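Side-chain contacts in solute binding protein MsmE (Bacillus subtilis subsp. subtilis str. 168, PDB 4R6H), which binds melibiose, raffinose and stachyose as the solute-binding component of the MelEDC-MsmX ABC transporter that imports these sugars: residues N77-R80 with V81-A84; E258-Q262 with N263-F267; E371-F374 with D375-Y378; G391-A395 with A396-A400. All coordinates share one frame; numbering follows the deposited sequence. Where two conformers were deposited one is given.

Contact 1: residues N77-R80 with V81-A84; sequences NMMR and VRMA
Met-79 and Met-83, four residues apart, meet where the terminal methyl of the second turns back over the backbone of the first. The Met-83 chain runs out extended and then bends at its last torsion (chi3 -72°), which carries CE to 3.4 Å from the carbonyl O of Met-79 and to 4.3 Å from Met-79 CB. This is the packed side: Tyr-102 of helix 98-102 touches both methionines, with Pro-89 against Met-79 and Tyr-105 against Met-83. Beside them Arg-82 lays its CG 3.3 Å from the O of Met-78, then extends away to give its guanidinium to the hydroxyl of Tyr-38 and the carbonyl of Asp-87. The backbone carries the regular alpha-helical i to i+4 pattern of the final turns of helix 75-84; its bond from Met-83 N to Met-79 O measures 2.8 Å. The other side faces solvent and is held more by polar contact. There Arg-80 bends at chi3 (47°) and returns along the helix, so that NH2 donates to Asn-77 OD1 at 3.0 Å in a nearly straight bond (171° at the hydrogen). The amide oxygen lies in the guanidinium plane, whereas the donor stands well above the carbonyl plane of Asn-77 and misses its lone pairs. Val-81 adds a touch: its CG2 sits 3.3 Å from Asn-77 O and only loosely, at 4.0 Å, from Arg-80 NH1.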
loop_
_atom_site.group_PDB
_atom_site.type_symbol
_atom_site.label_atom_id
_atom_site.label_comp_id
_atom_site.label_asym_id
_atom_site.label_seq_id
_atom_site.Cartn_x
_atom_site.Cartn_y
_atom_site.Cartn_z
ATOM N N ASN A 77 12.932 -8.227 -10.831
ATOM C CA ASN A 77 14.029 -8.943 -11.471
ATOM C C ASN A 77 14.874 -8.048 -12.386
ATOM O O ASN A 77 16.100 -8.063 -12.360
ATOM C CB ASN A 77 13.470 -10.134 -12.262
ATOM C CG ASN A 77 13.001 -11.289 -11.365
ATOM O OD1 ASN A 77 13.581 -11.548 -10.321
ATOM N ND2 ASN A 77 11.937 -11.990 -11.794
ATOM N N MET A 78 14.215 -7.225 -13.185
ATOM C CA MET A 78 14.939 -6.312 -14.072
ATOM C C MET A 78 15.736 -5.276 -13.290
ATOM O O MET A 78 16.873 -4.991 -13.616
ATOM C CB MET A 78 13.967 -5.635 -15.035
ATOM C CG MET A 78 13.420 -6.603 -16.064
ATOM S SD MET A 78 12.206 -5.822 -17.121
ATOM C CE MET A 78 11.871 -7.117 -18.315
ATOM N N MET A 79 15.160 -4.722 -12.225
ATOM C CA MET A 79 15.904 -3.737 -11.444
ATOM C C MET A 79 17.051 -4.341 -10.683
ATOM O O MET A 79 18.081 -3.698 -10.503
ATOM C CB MET A 79 14.965 -2.918 -10.528
ATOM C CG MET A 79 14.074 -1.953 -11.305
ATOM S SD MET A 79 14.982 -0.657 -12.185
ATOM C CE MET A 79 15.807 0.139 -10.807
ATOM N N ARG A 80 16.881 -5.592 -10.254
ATOM C CA ARG A 80 17.950 -6.295 -9.569
ATOM C C ARG A 80 19.159 -6.436 -10.493
ATOM O O ARG A 80 20.292 -6.184 -10.086
ATOM C CB ARG A 80 17.472 -7.661 -9.070
ATOM C CG ARG A 80 18.588 -8.549 -8.517
ATOM C CD ARG A 80 18.070 -9.913 -8.074
ATOM N NE ARG A 80 17.190 -10.567 -9.042
ATOM C CZ ARG A 80 17.536 -11.248 -10.141
ATOM N NH1 ARG A 80 18.802 -11.475 -10.482
ATOM N NH2 ARG A 80 16.563 -11.752 -10.898
ATOM N N VAL A 81 18.893 -6.827 -11.734
ATOM C CA VAL A 81 19.955 -7.034 -12.722
ATOM C C VAL A 81 20.551 -5.671 -13.061
ATOM O O VAL A 81 21.760 -5.540 -13.108
ATOM C CB VAL A 81 19.394 -7.709 -13.992
ATOM C CG1 VAL A 81 20.407 -7.634 -15.112
ATOM C CG2 VAL A 81 18.978 -9.143 -13.685
ATOM N N ARG A 82 19.713 -4.642 -13.254
ATOM C CA ARG A 82 20.247 -3.314 -13.574
ATOM C C ARG A 82 21.105 -2.733 -12.446
ATOM O O ARG A 82 22.122 -2.092 -12.726
ATOM C CB ARG A 82 19.135 -2.342 -13.905
ATOM C CG ARG A 82 18.526 -2.608 -15.269
ATOM C CD ARG A 82 17.495 -1.526 -15.572
ATOM N NE ARG A 82 16.992 -1.427 -16.933
ATOM C CZ ARG A 82 17.526 -0.658 -17.890
ATOM N NH1 ARG A 82 16.937 -0.594 -19.072
ATOM N NH2 ARG A 82 18.656 0.001 -17.691
ATOM N N MET A 83 20.703 -2.938 -11.193
ATOM C CA MET A 83 21.505 -2.522 -10.025
ATOM C C MET A 83 22.857 -3.225 -10.021
ATOM O O MET A 83 23.912 -2.601 -9.869
ATOM C CB MET A 83 20.739 -2.750 -8.699
ATOM C CG MET A 83 19.795 -1.579 -8.379
ATOM S SD MET A 83 18.908 -1.683 -6.814
ATOM C CE MET A 83 17.743 -2.998 -7.206
ATOM N N ALA A 84 22.810 -4.527 -10.224
ATOM C CA ALA A 84 24.056 -5.343 -10.269
ATOM C C ALA A 84 24.996 -4.902 -11.393
ATOM O O ALA A 84 26.229 -4.949 -11.253
ATOM C CB ALA A 84 23.715 -6.814 -10.413
#

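Contact 2: residues E258-Q262 with N263-F267; sequences ELMAQ and NKIAF
Lys-264 lies back across the end of the helix that precedes it, and nearly every atom of its side chain meets something. Its CB sits 3.4 Å from the carbonyl O of Leu-259, and CG passes Gln-262 O at 3.6 Å. CD then touches Leu-259 CD2, 3.9 Å away, and also comes near the amide oxygen of Gln-262, which CE borders too. At the tip NZ donates to Gln-262 OE1 at 2.7 Å, coming from above the carbonyl plane and not along a lone pair. The same amide turns its NE2 to the anti lone pair of Glu-258 OE2, a bond of 2.9 Å, so both ends of the group are held. In the backbone the helix stops in a Schellman motif: Asn-263 takes a positive phi of 58°, its N bonds to Met-260 O, and Lys-264 N bonds to Leu-259 O at 3.1 Å. Among the apolar groups, Ile-265 CD1 presses on Leu-259 CB at 3.6 Å. Both residues rest on Trp-185 of strand 182-185, which pairs in parallel with strand 265-269, while Asn-263 OD1 is bonded by Asn-148 and helix 274-281 covers Ala-261.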
loop_
_atom_site.group_PDB
_atom_site.type_symbol
_atom_site.label_atom_id
_atom_site.label_comp_id
_atom_site.label_asym_id
_atom_site.label_seq_id
_atom_site.Cartn_x
_atom_site.Cartn_y
_atom_site.Cartn_z
ATOM N N GLU A 258 -19.437 -6.420 -7.369
ATOM C CA GLU A 258 -20.862 -6.774 -7.467
ATOM C C GLU A 258 -21.458 -7.061 -6.076
ATOM O O GLU A 258 -22.558 -6.571 -5.754
ATOM C CB GLU A 258 -21.102 -7.992 -8.405
ATOM C CG GLU A 258 -22.562 -8.486 -8.429
ATOM C CD GLU A 258 -22.912 -9.483 -9.542
ATOM O OE1 GLU A 258 -22.050 -9.738 -10.406
ATOM O OE2 GLU A 258 -24.064 -10.017 -9.554
ATOM N N LEU A 259 -20.753 -7.774 -5.217
ATOM C CA LEU A 259 -21.298 -8.083 -3.898
ATOM C C LEU A 259 -21.421 -6.820 -3.037
ATOM O O LEU A 259 -22.437 -6.619 -2.345
ATOM C CB LEU A 259 -20.468 -9.120 -3.143
ATOM C CG LEU A 259 -20.538 -10.514 -3.701
ATOM C CD1 LEU A 259 -19.457 -11.351 -3.010
ATOM C CD2 LEU A 259 -21.916 -11.158 -3.543
ATOM N N MET A 260 -20.420 -5.943 -3.076
ATOM C CA MET A 260 -20.477 -4.718 -2.323
ATOM C C MET A 260 -21.647 -3.828 -2.816
ATOM O O MET A 260 -22.372 -3.254 -2.020
ATOM C CB MET A 260 -19.106 -4.018 -2.427
ATOM C CG MET A 260 -18.881 -2.821 -1.508
ATOM S SD MET A 260 -19.209 -3.031 0.263
ATOM C CE MET A 260 -17.636 -2.790 1.023
ATOM N N ALA A 261 -21.810 -3.753 -4.129
ATOM C CA ALA A 261 -22.911 -2.957 -4.724
ATOM C C ALA A 261 -24.283 -3.530 -4.410
ATOM O O ALA A 261 -25.268 -2.817 -4.552
ATOM C CB ALA A 261 -22.735 -2.906 -6.213
ATOM N N GLN A 262 -24.364 -4.795 -4.018
ATOM C CA GLN A 262 -25.635 -5.429 -3.672
ATOM C C GLN A 262 -25.890 -5.398 -2.173
ATOM O O GLN A 262 -26.781 -6.084 -1.670
ATOM C CB GLN A 262 -25.641 -6.853 -4.214
ATOM C CG GLN A 262 -25.762 -6.887 -5.705
ATOM C CD GLN A 262 -25.478 -8.269 -6.306
ATOM O OE1 GLN A 262 -25.250 -9.255 -5.601
ATOM N NE2 GLN A 262 -25.486 -8.324 -7.621
ATOM N N ASN A 263 -25.139 -4.573 -1.411
ATOM C CA ASN A 263 -25.323 -4.504 0.039
ATOM C C ASN A 263 -25.143 -5.855 0.742
ATOM O O ASN A 263 -25.761 -6.121 1.788
ATOM C CB ASN A 263 -26.703 -3.899 0.397
ATOM C CG ASN A 263 -26.781 -2.423 0.088
ATOM O OD1 ASN A 263 -26.135 -1.588 0.744
ATOM N ND2 ASN A 263 -27.567 -2.076 -0.900
ATOM N N LYS A 264 -24.206 -6.658 0.230
ATOM C CA LYS A 264 -23.926 -7.971 0.772
ATOM C C LYS A 264 -22.688 -8.048 1.677
ATOM O O LYS A 264 -22.427 -9.111 2.285
ATOM C CB LYS A 264 -23.913 -9.007 -0.344
ATOM C CG LYS A 264 -25.328 -9.257 -0.874
ATOM C CD LYS A 264 -25.376 -10.221 -2.051
ATOM C CE LYS A 264 -26.807 -10.400 -2.560
ATOM N NZ LYS A 264 -26.826 -10.751 -4.010
ATOM N N ILE A 265 -21.975 -6.920 1.798
ATOM C CA ILE A 265 -20.697 -6.909 2.521
ATOM C C ILE A 265 -20.605 -5.684 3.390
ATOM O O ILE A 265 -20.790 -4.568 2.893
ATOM C CB ILE A 265 -19.499 -6.903 1.536
ATOM C CG1 ILE A 265 -19.365 -8.240 0.782
ATOM C CG2 ILE A 265 -18.184 -6.634 2.264
ATOM C CD1 ILE A 265 -18.401 -8.182 -0.383
ATOM N N ALA A 266 -20.298 -5.828 4.675
ATOM C CA ALA A 266 -20.115 -4.650 5.539
ATOM C C ALA A 266 -18.716 -4.049 5.465
ATOM O O ALA A 266 -18.572 -2.865 5.202
ATOM C CB ALA A 266 -20.489 -4.955 6.980
ATOM N N PHE A 267 -17.692 -4.859 5.704
ATOM C CA PHE A 267 -16.286 -4.430 5.692
ATOM C C PHE A 267 -15.459 -5.304 4.761
ATOM O O PHE A 267 -15.714 -6.494 4.593
ATOM C CB PHE A 267 -15.662 -4.584 7.052
ATOM C CG PHE A 267 -16.183 -3.661 8.106
ATOM C CD1 PHE A 267 -15.577 -2.425 8.325
ATOM C CD2 PHE A 267 -17.209 -4.065 8.970
ATOM C CE1 PHE A 267 -16.000 -1.612 9.362
ATOM C CE2 PHE A 267 -17.655 -3.234 9.990
ATOM C CZ PHE A 267 -17.051 -2.015 10.194
HETATM O O HOH W 1 -22.325 -3.963 0.697
#

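Contact 3: residues E371-F374 with D375-Y378; sequences EPYF and DRLY
Phe-374 and Tyr-378 carry the aromatic part of this turn. CB of Tyr-378 lies over one face of the phenylalanine ring, a CH-pi contact with CB 4.1 Å from the centroid of the Phe-374 ring, while the two rings are tilted by 34° and meet obliquely through Phe-374 CD1 and Tyr-378 CD2, 3.8 Å apart. With its CG anti to the backbone N (chi1 176°), Phe-374 turns the ring toward Leu-218 and Ala-202 of two neighbouring helices. Replacing it with alanine would probably open a gap there and leave Tyr-378 CB without the ring face it rests on. A second apolar touch joins Pro-372 CG to Leu-377 CD2 at 3.6 Å. Among the polar contacts, Tyr-378 N donates to Phe-374 O at 2.8 Å, nearly along the C=O axis. A water bridges farther out, donating to Glu-371 OE1 and bonded to the Tyr-378 OH, each at 2.7 Å, and so ties the strand to the ring's outer end. The carbonyl of Tyr-373 receives weak bonds from Arg-376 N and Leu-377 N. Tyr-373 stands at the N-cap of helix 374-378, and the whole is a strand-to-helix junction: strand 370-372, paired in parallel with 303-306, leads into a short helix.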
loop_
_atom_site.group_PDB
_atom_site.type_symbol
_atom_site.label_atom_id
_atom_site.label_comp_id
_atom_site.label_asym_id
_atom_site.label_seq_id
_atom_site.Cartn_x
_atom_site.Cartn_y
_atom_site.Cartn_z
ATOM N N GLU A 371 1.964 4.946 8.483
ATOM C CA GLU A 371 3.051 4.012 8.678
ATOM C C GLU A 371 3.330 3.269 7.367
ATOM O O GLU A 371 2.391 2.858 6.656
ATOM C CB GLU A 371 2.708 2.975 9.759
ATOM C CG GLU A 371 3.018 3.470 11.173
ATOM C CD GLU A 371 4.510 3.418 11.444
ATOM O OE1 GLU A 371 5.193 2.429 11.058
ATOM O OE2 GLU A 371 4.993 4.420 12.004
ATOM N N PRO A 372 4.602 3.038 7.044
ATOM C CA PRO A 372 4.892 2.230 5.877
ATOM C C PRO A 372 4.420 0.797 6.014
ATOM O O PRO A 372 4.286 0.268 7.135
ATOM C CB PRO A 372 6.437 2.282 5.775
ATOM C CG PRO A 372 6.872 2.559 7.183
ATOM C CD PRO A 372 5.821 3.442 7.774
ATOM N N TYR A 373 4.208 0.109 4.907
ATOM C CA TYR A 373 3.848 -1.300 4.987
ATOM C C TYR A 373 4.866 -2.103 5.776
ATOM O O TYR A 373 6.075 -2.042 5.540
ATOM C CB TYR A 373 3.628 -1.918 3.603
ATOM C CG TYR A 373 2.172 -1.896 3.219
ATOM C CD1 TYR A 373 1.296 -2.863 3.704
ATOM C CD2 TYR A 373 1.662 -0.881 2.441
ATOM C CE1 TYR A 373 -0.035 -2.838 3.380
ATOM C CE2 TYR A 373 0.324 -0.842 2.110
ATOM C CZ TYR A 373 -0.514 -1.828 2.581
ATOM O OH TYR A 373 -1.846 -1.809 2.268
ATOM N N PHE A 374 4.362 -2.872 6.727
ATOM C CA PHE A 374 5.200 -3.605 7.680
ATOM C C PHE A 374 6.226 -4.470 6.952
ATOM O O PHE A 374 7.430 -4.508 7.342
ATOM C CB PHE A 374 4.287 -4.466 8.565
ATOM C CG PHE A 374 4.997 -5.356 9.532
ATOM C CD1 PHE A 374 5.415 -4.844 10.748
ATOM C CD2 PHE A 374 5.166 -6.690 9.263
ATOM C CE1 PHE A 374 6.014 -5.647 11.681
ATOM C CE2 PHE A 374 5.789 -7.515 10.208
ATOM C CZ PHE A 374 6.198 -6.978 11.403
ATOM N N ASP A 375 5.797 -5.209 5.937
ATOM C CA ASP A 375 6.703 -6.184 5.341
ATOM C C ASP A 375 7.867 -5.530 4.618
ATOM O O ASP A 375 8.969 -6.099 4.568
ATOM C CB ASP A 375 5.971 -7.160 4.407
ATOM C CG ASP A 375 5.529 -6.516 3.093
ATOM O OD1 ASP A 375 4.763 -5.527 3.102
ATOM O OD2 ASP A 375 5.980 -6.994 2.024
ATOM N N ARG A 376 7.633 -4.352 4.069
ATOM C CA ARG A 376 8.658 -3.651 3.318
ATOM C C ARG A 376 9.741 -3.079 4.211
ATOM O O ARG A 376 10.896 -2.990 3.816
ATOM C CB ARG A 376 7.993 -2.600 2.385
ATOM C CG ARG A 376 7.002 -3.257 1.429
ATOM C CD ARG A 376 6.544 -2.357 0.273
ATOM N NE ARG A 376 5.175 -2.702 -0.148
ATOM C CZ ARG A 376 4.466 -2.059 -1.079
ATOM N NH1 ARG A 376 4.985 -1.036 -1.741
ATOM N NH2 ARG A 376 3.211 -2.439 -1.346
ATOM N N LEU A 377 9.421 -2.750 5.445
ATOM C CA LEU A 377 10.406 -2.203 6.321
ATOM C C LEU A 377 11.005 -3.199 7.314
ATOM O O LEU A 377 12.160 -3.057 7.684
ATOM C CB LEU A 377 9.793 -0.970 7.021
ATOM C CG LEU A 377 10.728 0.124 7.550
ATOM C CD1 LEU A 377 11.467 0.788 6.397
ATOM C CD2 LEU A 377 9.972 1.166 8.352
ATOM N N TYR A 378 10.229 -4.210 7.737
ATOM C CA TYR A 378 10.572 -5.030 8.906
ATOM C C TYR A 378 10.834 -6.505 8.630
ATOM O O TYR A 378 11.340 -7.191 9.512
ATOM C CB TYR A 378 9.494 -4.848 9.990
ATOM C CG TYR A 378 9.465 -3.445 10.515
ATOM C CD1 TYR A 378 10.509 -2.986 11.316
ATOM C CD2 TYR A 378 8.453 -2.550 10.204
ATOM C CE1 TYR A 378 10.549 -1.687 11.784
ATOM C CE2 TYR A 378 8.463 -1.257 10.667
ATOM C CZ TYR A 378 9.525 -0.806 11.448
ATOM O OH TYR A 378 9.554 0.489 11.938
HETATM O O HOH W 2 7.862 2.396 11.170
#

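Contact 4: residues G391-A395 with A396-A400; sequences GQELA and ADILA
The carboxylate of Glu-393 is divided between two aliphatic neighbours: OE1 lies 3.5 Å from Leu-399 CD1, and OE2 lies 3.5 Å from Ile-398 CG2. These are van der Waals touches, and both side chains cross the glutamate at a slant. Nearer the backbone, Glu-393 CB meets Leu-399 CG at 4.0 Å, so one branch of the leucine touches the glutamate near its root and again at its carboxylate. The placement comes from the first torsion, which sets CG beside the backbone N (chi1 -71°), and from the stretched chain beyond it. The other carboxylate, that of Asp-397, faces a different way: OD1 forms a salt bridge with Lys-236 and accepts from Gln-239, both on helix 229-240. Between these two acids helix 383-395 ends in a Schellman motif. Asp-397 adopts a positive phi (67°), its N bonds to Leu-394 O at 2.9 Å from above the carbonyl plane, and Ile-398 N reaches Glu-393 O at 2.8 Å, with Leu-399 N adding a weak bond to the same oxygen. With an alanine in place of Glu-393, the methyls of Ile-398 and Leu-399 would probably lose the chain they lie against. On the buried side Leu-394 packs among Tyr-198, Leu-235 and Ile-404. Its CA makes a CH...O contact with Leu-399 O, at 3.6 Å, and a water donates to both Leu-394 O and Leu-399 O, bridging the two carbonyls where the chain turns toward helix 401-420.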
loop_
_atom_site.group_PDB
_atom_site.type_symbol
_atom_site.label_atom_id
_atom_site.label_comp_id
_atom_site.label_asym_id
_atom_site.label_seq_id
_atom_site.Cartn_x
_atom_site.Cartn_y
_atom_site.Cartn_z
ATOM N N GLY A 391 -2.051 -17.652 5.789
ATOM C CA GLY A 391 -3.426 -17.264 5.956
ATOM C C GLY A 391 -4.377 -18.128 5.165
ATOM O O GLY A 391 -5.438 -18.508 5.650
ATOM N N GLN A 392 -3.985 -18.494 3.936
ATOM C CA GLN A 392 -4.819 -19.357 3.141
ATOM C C GLN A 392 -4.898 -20.760 3.753
ATOM O O GLN A 392 -5.972 -21.393 3.786
ATOM C CB GLN A 392 -4.245 -19.420 1.728
ATOM C CG GLN A 392 -5.267 -19.653 0.673
ATOM C CD GLN A 392 -4.666 -19.488 -0.703
ATOM O OE1 GLN A 392 -3.581 -20.034 -0.997
ATOM N NE2 GLN A 392 -5.344 -18.732 -1.553
ATOM N N GLU A 393 -3.777 -21.241 4.291
ATOM C CA GLU A 393 -3.785 -22.527 4.964
ATOM C C GLU A 393 -4.616 -22.528 6.265
ATOM O O GLU A 393 -5.249 -23.519 6.622
ATOM C CB GLU A 393 -2.343 -23.007 5.207
ATOM C CG GLU A 393 -1.653 -23.427 3.927
ATOM C CD GLU A 393 -0.431 -24.270 4.193
ATOM O OE1 GLU A 393 0.572 -23.685 4.592
ATOM O OE2 GLU A 393 -0.488 -25.497 3.961
ATOM N N LEU A 394 -4.624 -21.399 6.969
ATOM C CA LEU A 394 -5.475 -21.245 8.131
ATOM C C LEU A 394 -6.931 -21.318 7.676
ATOM O O LEU A 394 -7.726 -22.103 8.220
ATOM C CB LEU A 394 -5.186 -19.901 8.824
ATOM C CG LEU A 394 -6.027 -19.612 10.074
ATOM C CD1 LEU A 394 -5.317 -18.493 10.815
ATOM C CD2 LEU A 394 -7.479 -19.171 9.811
ATOM N N ALA A 395 -7.292 -20.554 6.648
ATOM C CA ALA A 395 -8.693 -20.489 6.234
ATOM C C ALA A 395 -9.180 -21.836 5.730
ATOM O O ALA A 395 -10.374 -22.168 5.840
ATOM C CB ALA A 395 -8.903 -19.423 5.157
ATOM N N ALA A 396 -8.253 -22.607 5.160
ATOM C CA ALA A 396 -8.576 -23.929 4.646
ATOM C C ALA A 396 -8.472 -25.030 5.731
ATOM O O ALA A 396 -8.638 -26.192 5.419
ATOM C CB ALA A 396 -7.674 -24.250 3.470
ATOM N N ASP A 397 -8.206 -24.672 6.977
ATOM C CA ASP A 397 -8.152 -25.604 8.103
ATOM C C ASP A 397 -6.989 -26.588 8.001
ATOM O O ASP A 397 -7.003 -27.670 8.639
ATOM C CB ASP A 397 -9.488 -26.356 8.315
ATOM C CG ASP A 397 -10.644 -25.430 8.671
ATOM O OD1 ASP A 397 -10.399 -24.293 9.118
ATOM O OD2 ASP A 397 -11.809 -25.848 8.507
ATOM N N ILE A 398 -5.952 -26.187 7.280
ATOM C CA ILE A 398 -4.729 -27.000 7.134
ATOM C C ILE A 398 -3.738 -26.738 8.295
ATOM O O ILE A 398 -3.111 -27.680 8.792
ATOM C CB ILE A 398 -4.047 -26.756 5.787
ATOM C CG1 ILE A 398 -4.960 -27.188 4.634
ATOM C CG2 ILE A 398 -2.713 -27.491 5.697
ATOM C CD1 ILE A 398 -4.561 -26.623 3.292
ATOM N N LEU A 399 -3.608 -25.471 8.729
ATOM C CA LEU A 399 -2.686 -25.083 9.795
ATOM C C LEU A 399 -3.457 -24.363 10.892
ATOM O O LEU A 399 -4.346 -23.554 10.593
ATOM C CB LEU A 399 -1.625 -24.119 9.296
ATOM C CG LEU A 399 -0.581 -24.684 8.359
ATOM C CD1 LEU A 399 0.495 -23.634 8.088
ATOM C CD2 LEU A 399 0.014 -25.978 8.908
ATOM N N ALA A 400 -3.052 -24.609 12.133
ATOM C CA ALA A 400 -3.605 -23.949 13.321
ATOM C C ALA A 400 -2.730 -22.754 13.702
ATOM O O ALA A 400 -1.555 -22.688 13.345
ATOM C CB ALA A 400 -3.643 -24.953 14.474
HETATM O O HOH W 3 -7.092 -23.484 10.628
#

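In the fold
The four contacts follow one another along the chain, each closing before the next opens, and none touches another. Contacts 1 and 2 lie on opposite sides of the chain's centre, their own centres about 42 Å apart, consistent with the two lobes of a solute-binding protein captured in an open conformation. Contact 3 is the most central, its centre about 9 Å from the centre of the chain, and its strand 370-372 belongs to the same mixed sheet as strand 265-269 of contact 2. Helix 374-378 of contact 3 is followed in the chain by helix 383-395, whose end forms contact 4; the centres of these two contacts are about 24 Å apart. Contacts 2 and 4 show the same Schellman ending on different helices.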